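Endo-b-1,4-glucanase (Nasutitermes takasagoensis, PDB 1KS8) probably catalyses the endohydrolysis of beta-1,4-glucosidic linkages in cellulose and related beta-glucans, as a glycosyl hydrolase of family 9. Local coordinates at residues A18-R23 with V96-D101; G50-A55 with F63-T68. One frame throughout, in Å; residues are numbered along the deposited sequence.

Contact 1 of 2, residues A18-R23 with V96-D101; sequences AQRSGR and VKWATD
The nearest CA atoms across the contact are those of Arg20 and Trp98, 7.8 Å apart, where the irregular chain 18-23 passes a turn of the helix through 96-101. The Trp98 indole takes part in each of the close contacts across the gap, with the Arg20 side chain reaching to meet it. Trp98 points from the helix toward the loop, and its chi1 of -164°, with CG opposite the backbone N, turns one indole face to Arg20. The extended Arg20 chain runs over that face, the two side chains crossing at about a right angle. Two kinds of interaction share this face. The aliphatic part comes first: CG of Arg20 sits 3.7 Å from the centroid of the five-membered ring, a CH-pi contact made over the face. Farther out, the guanidinium lies flat on the indole with the planes 6° apart, and its CZ is 4.6 Å from the centroid of the six-membered ring, an off-centre cation-pi contact. Backbone carbonyls meet the rim of the same indole: Ser21 O lies in the ring plane, 3.3 Å from Trp98 CZ2, and Arg23 O lies near that plane, 3.3 Å from Trp98 CH2. Trp98 NE1 donates its N-H to Gly51 O, a hydrogen bond that helps to fix the rotation of the indole. A leucine in place of Trp98 would probably leave the Arg20 guanidinium without its flat partner and Gly51 O without this donor. A single aromatic thus joins a loop to a helix of the (alpha/alpha)6 domain by its face, edge and N-H. The loop follows helix 5-18, while Trp98 belongs to helix 89-106, which packs against helices 62-78 and 149-165 through Val96, Ala99 and Thr100.

Contact 2 of 2, residues G50-A55 with F63-T68; sequences GGYFDA and FPMAYT
Met65 reaches from its helix to the backbone of Gly51 and Tyr52, and its thioether supplies the polar part of the contact. Tyr52 N donates a weak but nearly straight hydrogen bond to Met65 SD, 3.5 Å long with an angle of 177° at the hydrogen. The bend at chi3 (-55°) carries Met65 CE round to Tyr52 O, 3.3 Å away, where the methyl packs closely against the carbonyl oxygen of the same residue whose N-H meets the sulfur. Apolar packing accompanies this: Met65 CG lies 4.2 Å from Tyr52 CB and near the plane of the tyrosine ring, at its edge. A second van der Waals contact joins Asp54 to Pro64, whose CG is 3.4 Å from Asp54 OD1; the other carboxylate oxygen, OD2, is hydrogen-bonded to Tyr206 OH. Within the helix, Pro64 O accepts from both Thr68 N and Thr68 OG1, on opposite faces of its carbonyl plane. The whole contact is buried. Inside the (alpha/alpha)6 domain of this family 9 hydrolase, it sets the loop ahead of strand 60-61 against helix 62-78, with helix 89-106 meeting Tyr52 and Met65, and helix 415-430 meeting Pro64 and Thr68.

How the contacts relate
Both segments of contact 2 fall between those of contact 1 in the sequence, and the centres of the two contacts are 9 Å apart. The two loop segments, 18-23 and 50-55, are joined directly: Gln19 O lies 2.8 Å from Phe53 N and Gln19 NE2 2.8 Å from Ala55 O, both probable hydrogen bonds. A third tie runs from Trp98 of contact 1 to Tyr52 of contact 2; their ring planes are inclined by about 45° where they touch. Contact 1 is remote from the probable catalytic residues and the calcium site. In contact 2, Asp54 is about 5 Å, side chain to side chain, from Glu412, probably an active-site residue, and Pro64 about 8 Å from Asp254, a calcium ligand in another structure of this protein.

Contact 1 of 2, residues A18-R23 with V96-D101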
ATOM      1  N   ALA A  18     -12.950  -2.220  -4.144  1.00  7.39           N
ATOM      2  CA  ALA A  18     -13.849  -1.486  -3.256  1.00  6.60           C
ATOM      3  C   ALA A  18     -13.309  -0.106  -2.886  1.00  6.68           C
ATOM      4  O   ALA A  18     -14.061   0.753  -2.421  1.00  7.83           O
ATOM      5  CB  ALA A  18     -14.108  -2.297  -1.983  1.00  7.19           C
ATOM      6  N   GLN A  19     -12.008   0.097  -3.089  1.00  6.32           N
ATOM      7  CA  GLN A  19     -11.354   1.366  -2.769  1.00  6.95           C
ATOM      8  C   GLN A  19     -11.222   2.293  -3.973  1.00  6.63           C
ATOM      9  O   GLN A  19     -10.714   3.407  -3.852  1.00  7.55           O
ATOM     10  CB  GLN A  19      -9.955   1.109  -2.202  1.00  6.60           C
ATOM     11  CG  GLN A  19      -9.929   0.383  -0.870  1.00  7.57           C
ATOM     12  CD  GLN A  19     -10.642   1.155   0.221  1.00  8.05           C
ATOM     13  OE1 GLN A  19     -11.795   0.873   0.544  1.00  9.43           O
ATOM     14  NE2 GLN A  19      -9.963   2.148   0.787  1.00  9.26           N
ATOM     15  N   ARG A  20     -11.674   1.841  -5.136  1.00  6.55           N
ATOM     16  CA  ARG A  20     -11.561   2.653  -6.338  1.00  6.43           C
ATOM     17  C   ARG A  20     -12.384   3.933  -6.332  1.00  6.79           C
ATOM     18  O   ARG A  20     -13.563   3.937  -5.973  1.00  7.08           O
ATOM     19  CB  ARG A  20     -11.949   1.831  -7.568  1.00  6.41           C
ATOM     20  CG  ARG A  20     -10.977   0.730  -7.910  1.00  7.92           C
ATOM     21  CD  ARG A  20     -11.527  -0.131  -9.025  1.00  9.25           C
ATOM     22  NE  ARG A  20     -10.553  -1.127  -9.457  1.00  7.79           N
ATOM     23  CZ  ARG A  20     -10.769  -2.011 -10.425  1.00  8.00           C
ATOM     24  NH1 ARG A  20     -11.931  -2.027 -11.063  1.00  9.74           N
ATOM     25  NH2 ARG A  20      -9.816  -2.869 -10.761  1.00  8.66           N
ATOM     26  N   SER A  21     -11.737   5.019  -6.736  1.00  6.90           N
ATOM     27  CA  SER A  21     -12.380   6.319  -6.845  1.00  6.98           C
ATOM     28  C   SER A  21     -12.531   6.607  -8.340  1.00  6.99           C
ATOM     29  O   SER A  21     -11.796   6.051  -9.162  1.00  7.71           O
ATOM     30  CB  SER A  21     -11.507   7.398  -6.192  1.00  6.31           C
ATOM     31  OG  SER A  21     -12.102   8.681  -6.320  1.00  7.90           O
ATOM     32  N   GLY A  22     -13.495   7.456  -8.693  1.00  7.27           N
ATOM     33  CA  GLY A  22     -13.699   7.810 -10.089  1.00  8.39           C
ATOM     34  C   GLY A  22     -14.742   6.985 -10.817  1.00  9.23           C
ATOM     35  O   GLY A  22     -15.640   6.412 -10.203  1.00  9.16           O
ATOM     36  N   ARG A  23     -14.626   6.938 -12.140  1.00  9.81           N
ATOM     37  CA  ARG A  23     -15.554   6.176 -12.970  1.00 11.09           C
ATOM     38  C   ARG A  23     -15.127   4.712 -12.980  1.00 10.61           C
ATOM     39  O   ARG A  23     -14.018   4.381 -13.402  1.00 11.42           O
ATOM     40  CB  ARG A  23     -15.559   6.734 -14.396  1.00 13.85           C
ATOM     41  CG  ARG A  23     -16.634   6.134 -15.285  1.00 21.11           C
ATOM     42  CD  ARG A  23     -16.702   6.803 -16.654  1.00 24.67           C
ATOM     43  NE  ARG A  23     -17.083   8.213 -16.574  1.00 26.85           N
ATOM     44  CZ  ARG A  23     -16.234   9.212 -16.351  1.00 29.50           C
ATOM     45  NH1 ARG A  23     -14.941   8.967 -16.187  1.00 31.07           N
ATOM     46  NH2 ARG A  23     -16.680  10.460 -16.288  1.00 30.95           N
ATOM     47  N   VAL A  96      -2.616  -2.332 -10.054  1.00  7.79           N
ATOM     48  CA  VAL A  96      -1.469  -1.441 -10.120  1.00  8.27           C
ATOM     49  C   VAL A  96      -1.784  -0.271 -11.053  1.00  7.70           C
ATOM     50  O   VAL A  96      -1.553   0.892 -10.715  1.00  7.75           O
ATOM     51  CB  VAL A  96      -0.223  -2.190 -10.645  1.00  7.82           C
ATOM     52  CG1 VAL A  96       0.900  -1.205 -10.946  1.00  9.77           C
ATOM     53  CG2 VAL A  96       0.238  -3.208  -9.614  1.00  9.23           C
ATOM     54  N   LYS A  97      -2.343  -0.579 -12.219  1.00  7.84           N
ATOM     55  CA  LYS A  97      -2.659   0.455 -13.194  1.00  9.33           C
ATOM     56  C   LYS A  97      -3.687   1.465 -12.695  1.00  9.21           C
ATOM     57  O   LYS A  97      -3.658   2.630 -13.090  1.00  9.15           O
ATOM     58  CB  LYS A  97      -3.137  -0.188 -14.502  1.00 10.63           C
ATOM     59  CG  LYS A  97      -3.264   0.785 -15.667  1.00 11.96           C
ATOM     60  CD  LYS A  97      -3.448   0.034 -16.981  1.00 13.42           C
ATOM     61  CE  LYS A  97      -3.406   0.972 -18.180  1.00 14.89           C
ATOM     62  NZ  LYS A  97      -4.535   1.940 -18.187  1.00 15.80           N
ATOM     63  N   TRP A  98      -4.595   1.038 -11.823  1.00  8.67           N
ATOM     64  CA  TRP A  98      -5.590   1.972 -11.317  1.00  7.41           C
ATOM     65  C   TRP A  98      -4.880   3.099 -10.575  1.00  7.91           C
ATOM     66  O   TRP A  98      -5.302   4.253 -10.621  1.00  8.89           O
ATOM     67  CB  TRP A  98      -6.581   1.272 -10.385  1.00  8.28           C
ATOM     68  CG  TRP A  98      -7.809   2.092 -10.166  1.00  8.57           C
ATOM     69  CD1 TRP A  98      -8.004   3.048  -9.209  1.00  8.12           C
ATOM     70  CD2 TRP A  98      -8.978   2.105 -10.992  1.00  8.43           C
ATOM     71  NE1 TRP A  98      -9.221   3.661  -9.394  1.00  8.32           N
ATOM     72  CE2 TRP A  98      -9.839   3.102 -10.482  1.00  7.69           C
ATOM     73  CE3 TRP A  98      -9.379   1.373 -12.117  1.00  9.07           C
ATOM     74  CZ2 TRP A  98     -11.082   3.387 -11.061  1.00  9.08           C
ATOM     75  CZ3 TRP A  98     -10.614   1.658 -12.694  1.00  9.66           C
ATOM     76  CH2 TRP A  98     -11.449   2.656 -12.164  1.00 10.39           C
ATOM     77  N   ALA A  99      -3.788   2.761  -9.900  1.00  7.64           N
ATOM     78  CA  ALA A  99      -3.022   3.754  -9.167  1.00  7.49           C
ATOM     79  C   ALA A  99      -2.120   4.572 -10.092  1.00  8.00           C
ATOM     80  O   ALA A  99      -2.116   5.797 -10.031  1.00  8.19           O
ATOM     81  CB  ALA A  99      -2.185   3.074  -8.087  1.00  8.53           C
ATOM     82  N   THR A 100      -1.371   3.902 -10.961  1.00  8.30           N
ATOM     83  CA  THR A 100      -0.463   4.624 -11.845  1.00  8.89           C
ATOM     84  C   THR A 100      -1.154   5.523 -12.871  1.00  7.78           C
ATOM     85  O   THR A 100      -0.606   6.560 -13.246  1.00  8.50           O
ATOM     86  CB  THR A 100       0.535   3.665 -12.540  1.00  9.45           C
ATOM     87  OG1 THR A 100      -0.172   2.652 -13.262  1.00  9.30           O
ATOM     88  CG2 THR A 100       1.431   2.998 -11.495  1.00  9.61           C
ATOM     89  N   ASP A 101      -2.350   5.152 -13.321  1.00  7.86           N
ATOM     90  CA  ASP A 101      -3.067   6.010 -14.262  1.00  8.51           C
ATOM     91  C   ASP A 101      -3.324   7.339 -13.559  1.00  8.56           C
ATOM     92  O   ASP A 101      -3.262   8.408 -14.169  1.00  9.57           O
ATOM     93  CB  ASP A 101      -4.412   5.405 -14.667  1.00  8.41           C
ATOM     94  CG  ASP A 101      -4.284   4.365 -15.755  1.00 10.74           C
ATOM     95  OD1 ASP A 101      -3.204   4.271 -16.375  1.00 11.89           O
ATOM     96  OD2 ASP A 101      -5.279   3.650 -15.997  1.00 12.56           O
TER

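Contact 2 of 2, residues G50-A55 with F63-T68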
ATOM      1  N   GLY A  50     -10.101   9.274 -10.507  1.00  7.88           N
ATOM      2  CA  GLY A  50      -9.491   7.961 -10.446  1.00  7.19           C
ATOM      3  C   GLY A  50      -8.682   7.772  -9.179  1.00  6.32           C
ATOM      4  O   GLY A  50      -8.868   8.494  -8.196  1.00  7.59           O
ATOM      5  N   GLY A  51      -7.774   6.804  -9.200  1.00  6.24           N
ATOM      6  CA  GLY A  51      -6.964   6.539  -8.026  1.00  7.37           C
ATOM      7  C   GLY A  51      -7.753   5.808  -6.955  1.00  6.82           C
ATOM      8  O   GLY A  51      -8.904   5.417  -7.169  1.00  6.93           O
ATOM      9  N   TYR A  52      -7.132   5.632  -5.795  1.00  6.93           N
ATOM     10  CA  TYR A  52      -7.762   4.938  -4.679  1.00  6.31           C
ATOM     11  C   TYR A  52      -8.098   5.828  -3.495  1.00  6.93           C
ATOM     12  O   TYR A  52      -7.328   6.723  -3.139  1.00  7.59           O
ATOM     13  CB  TYR A  52      -6.841   3.844  -4.134  1.00  6.86           C
ATOM     14  CG  TYR A  52      -6.622   2.658  -5.031  1.00  5.61           C
ATOM     15  CD1 TYR A  52      -7.643   1.739  -5.258  1.00  6.91           C
ATOM     16  CD2 TYR A  52      -5.383   2.428  -5.623  1.00  7.07           C
ATOM     17  CE1 TYR A  52      -7.438   0.617  -6.044  1.00  7.48           C
ATOM     18  CE2 TYR A  52      -5.164   1.306  -6.416  1.00  8.25           C
ATOM     19  CZ  TYR A  52      -6.198   0.405  -6.620  1.00  7.21           C
ATOM     20  OH  TYR A  52      -6.000  -0.716  -7.390  1.00  7.67           O
ATOM     21  N   PHE A  53      -9.251   5.573  -2.890  1.00  7.13           N
ATOM     22  CA  PHE A  53      -9.628   6.274  -1.673  1.00  6.04           C
ATOM     23  C   PHE A  53      -8.664   5.623  -0.684  1.00  7.54           C
ATOM     24  O   PHE A  53      -8.382   4.423  -0.779  1.00  7.98           O
ATOM     25  CB  PHE A  53     -11.078   5.967  -1.303  1.00  7.00           C
ATOM     26  CG  PHE A  53     -12.083   6.626  -2.207  1.00  6.41           C
ATOM     27  CD1 PHE A  53     -12.028   7.996  -2.449  1.00  6.52           C
ATOM     28  CD2 PHE A  53     -13.111   5.887  -2.781  1.00  6.25           C
ATOM     29  CE1 PHE A  53     -12.987   8.624  -3.244  1.00  6.94           C
ATOM     30  CE2 PHE A  53     -14.076   6.505  -3.577  1.00  6.88           C
ATOM     31  CZ  PHE A  53     -14.013   7.875  -3.807  1.00  7.40           C
ATOM     32  N   ASP A  54      -8.158   6.393   0.268  1.00  6.69           N
ATOM     33  CA  ASP A  54      -7.166   5.862   1.192  1.00  6.65           C
ATOM     34  C   ASP A  54      -7.567   4.734   2.125  1.00  6.26           C
ATOM     35  O   ASP A  54      -6.923   3.684   2.157  1.00  7.55           O
ATOM     36  CB  ASP A  54      -6.583   6.992   2.037  1.00  7.67           C
ATOM     37  CG  ASP A  54      -5.477   6.512   2.952  1.00  8.22           C
ATOM     38  OD1 ASP A  54      -4.431   6.064   2.434  1.00  8.86           O
ATOM     39  OD2 ASP A  54      -5.655   6.570   4.188  1.00  8.54           O
ATOM     40  N   ALA A  55      -8.632   4.951   2.886  1.00  6.88           N
ATOM     41  CA  ALA A  55      -9.049   3.964   3.865  1.00  7.28           C
ATOM     42  C   ALA A  55     -10.564   3.858   3.940  1.00  6.47           C
ATOM     43  O   ALA A  55     -11.203   3.471   2.967  1.00  7.68           O
ATOM     44  CB  ALA A  55      -8.472   4.351   5.223  1.00  8.07           C
ATOM     45  N   PHE A  63       0.859   9.843  -0.675  1.00  7.12           N
ATOM     46  CA  PHE A  63       2.012   9.134  -0.143  1.00  7.15           C
ATOM     47  C   PHE A  63       1.670   7.657   0.086  1.00  7.27           C
ATOM     48  O   PHE A  63       2.304   6.775  -0.493  1.00  7.44           O
ATOM     49  CB  PHE A  63       2.493   9.828   1.139  1.00  8.27           C
ATOM     50  CG  PHE A  63       3.877   9.427   1.580  1.00 10.09           C
ATOM     51  CD1 PHE A  63       4.826   8.983   0.662  1.00 10.30           C
ATOM     52  CD2 PHE A  63       4.242   9.532   2.918  1.00 11.05           C
ATOM     53  CE1 PHE A  63       6.119   8.649   1.073  1.00 13.04           C
ATOM     54  CE2 PHE A  63       5.531   9.202   3.338  1.00 10.92           C
ATOM     55  CZ  PHE A  63       6.469   8.761   2.412  1.00 11.31           C
ATOM     56  N   PRO A  64       0.661   7.361   0.924  1.00  7.09           N
ATOM     57  CA  PRO A  64       0.367   5.938   1.101  1.00  7.30           C
ATOM     58  C   PRO A  64      -0.156   5.282  -0.179  1.00  7.13           C
ATOM     59  O   PRO A  64      -0.005   4.081  -0.356  1.00  7.39           O
ATOM     60  CB  PRO A  64      -0.658   5.928   2.239  1.00  7.01           C
ATOM     61  CG  PRO A  64      -1.315   7.271   2.132  1.00  7.83           C
ATOM     62  CD  PRO A  64      -0.142   8.180   1.849  1.00  7.32           C
ATOM     63  N   MET A  65      -0.763   6.059  -1.077  1.00  7.06           N
ATOM     64  CA  MET A  65      -1.270   5.464  -2.315  1.00  7.15           C
ATOM     65  C   MET A  65      -0.105   5.009  -3.189  1.00  7.15           C
ATOM     66  O   MET A  65      -0.160   3.944  -3.798  1.00  7.34           O
ATOM     67  CB  MET A  65      -2.134   6.450  -3.107  1.00  7.50           C
ATOM     68  CG  MET A  65      -3.087   5.735  -4.067  1.00  7.58           C
ATOM     69  SD  MET A  65      -3.808   6.769  -5.357  1.00  7.89           S
ATOM     70  CE  MET A  65      -4.562   8.079  -4.375  1.00  8.74           C
ATOM     71  N   ALA A  66       0.946   5.822  -3.250  1.00  6.04           N
ATOM     72  CA  ALA A  66       2.119   5.481  -4.048  1.00  6.89           C
ATOM     73  C   ALA A  66       2.817   4.267  -3.441  1.00  6.57           C
ATOM     74  O   ALA A  66       3.218   3.349  -4.158  1.00  7.74           O
ATOM     75  CB  ALA A  66       3.074   6.671  -4.111  1.00  7.18           C
ATOM     76  N   TYR A  67       2.958   4.270  -2.118  1.00  7.55           N
ATOM     77  CA  TYR A  67       3.582   3.158  -1.412  1.00  7.01           C
ATOM     78  C   TYR A  67       2.825   1.870  -1.737  1.00  7.94           C
ATOM     79  O   TYR A  67       3.423   0.832  -2.027  1.00  7.49           O
ATOM     80  CB  TYR A  67       3.540   3.402   0.099  1.00  8.20           C
ATOM     81  CG  TYR A  67       3.741   2.146   0.917  1.00  7.45           C
ATOM     82  CD1 TYR A  67       5.019   1.626   1.140  1.00  8.05           C
ATOM     83  CD2 TYR A  67       2.649   1.440   1.413  1.00  6.99           C
ATOM     84  CE1 TYR A  67       5.198   0.429   1.835  1.00  8.89           C
ATOM     85  CE2 TYR A  67       2.816   0.246   2.104  1.00  7.86           C
ATOM     86  CZ  TYR A  67       4.088  -0.254   2.310  1.00  7.68           C
ATOM     87  OH  TYR A  67       4.246  -1.448   2.975  1.00  9.94           O
ATOM     88  N   THR A  68       1.500   1.946  -1.683  1.00  7.18           N
ATOM     89  CA  THR A  68       0.663   0.791  -1.971  1.00  7.90           C
ATOM     90  C   THR A  68       0.962   0.266  -3.368  1.00  7.21           C
ATOM     91  O   THR A  68       1.157  -0.935  -3.567  1.00  7.88           O
ATOM     92  CB  THR A  68      -0.831   1.162  -1.880  1.00  6.88           C
ATOM     93  OG1 THR A  68      -1.164   1.481  -0.522  1.00  7.41           O
ATOM     94  CG2 THR A  68      -1.702   0.004  -2.354  1.00  7.09           C
TER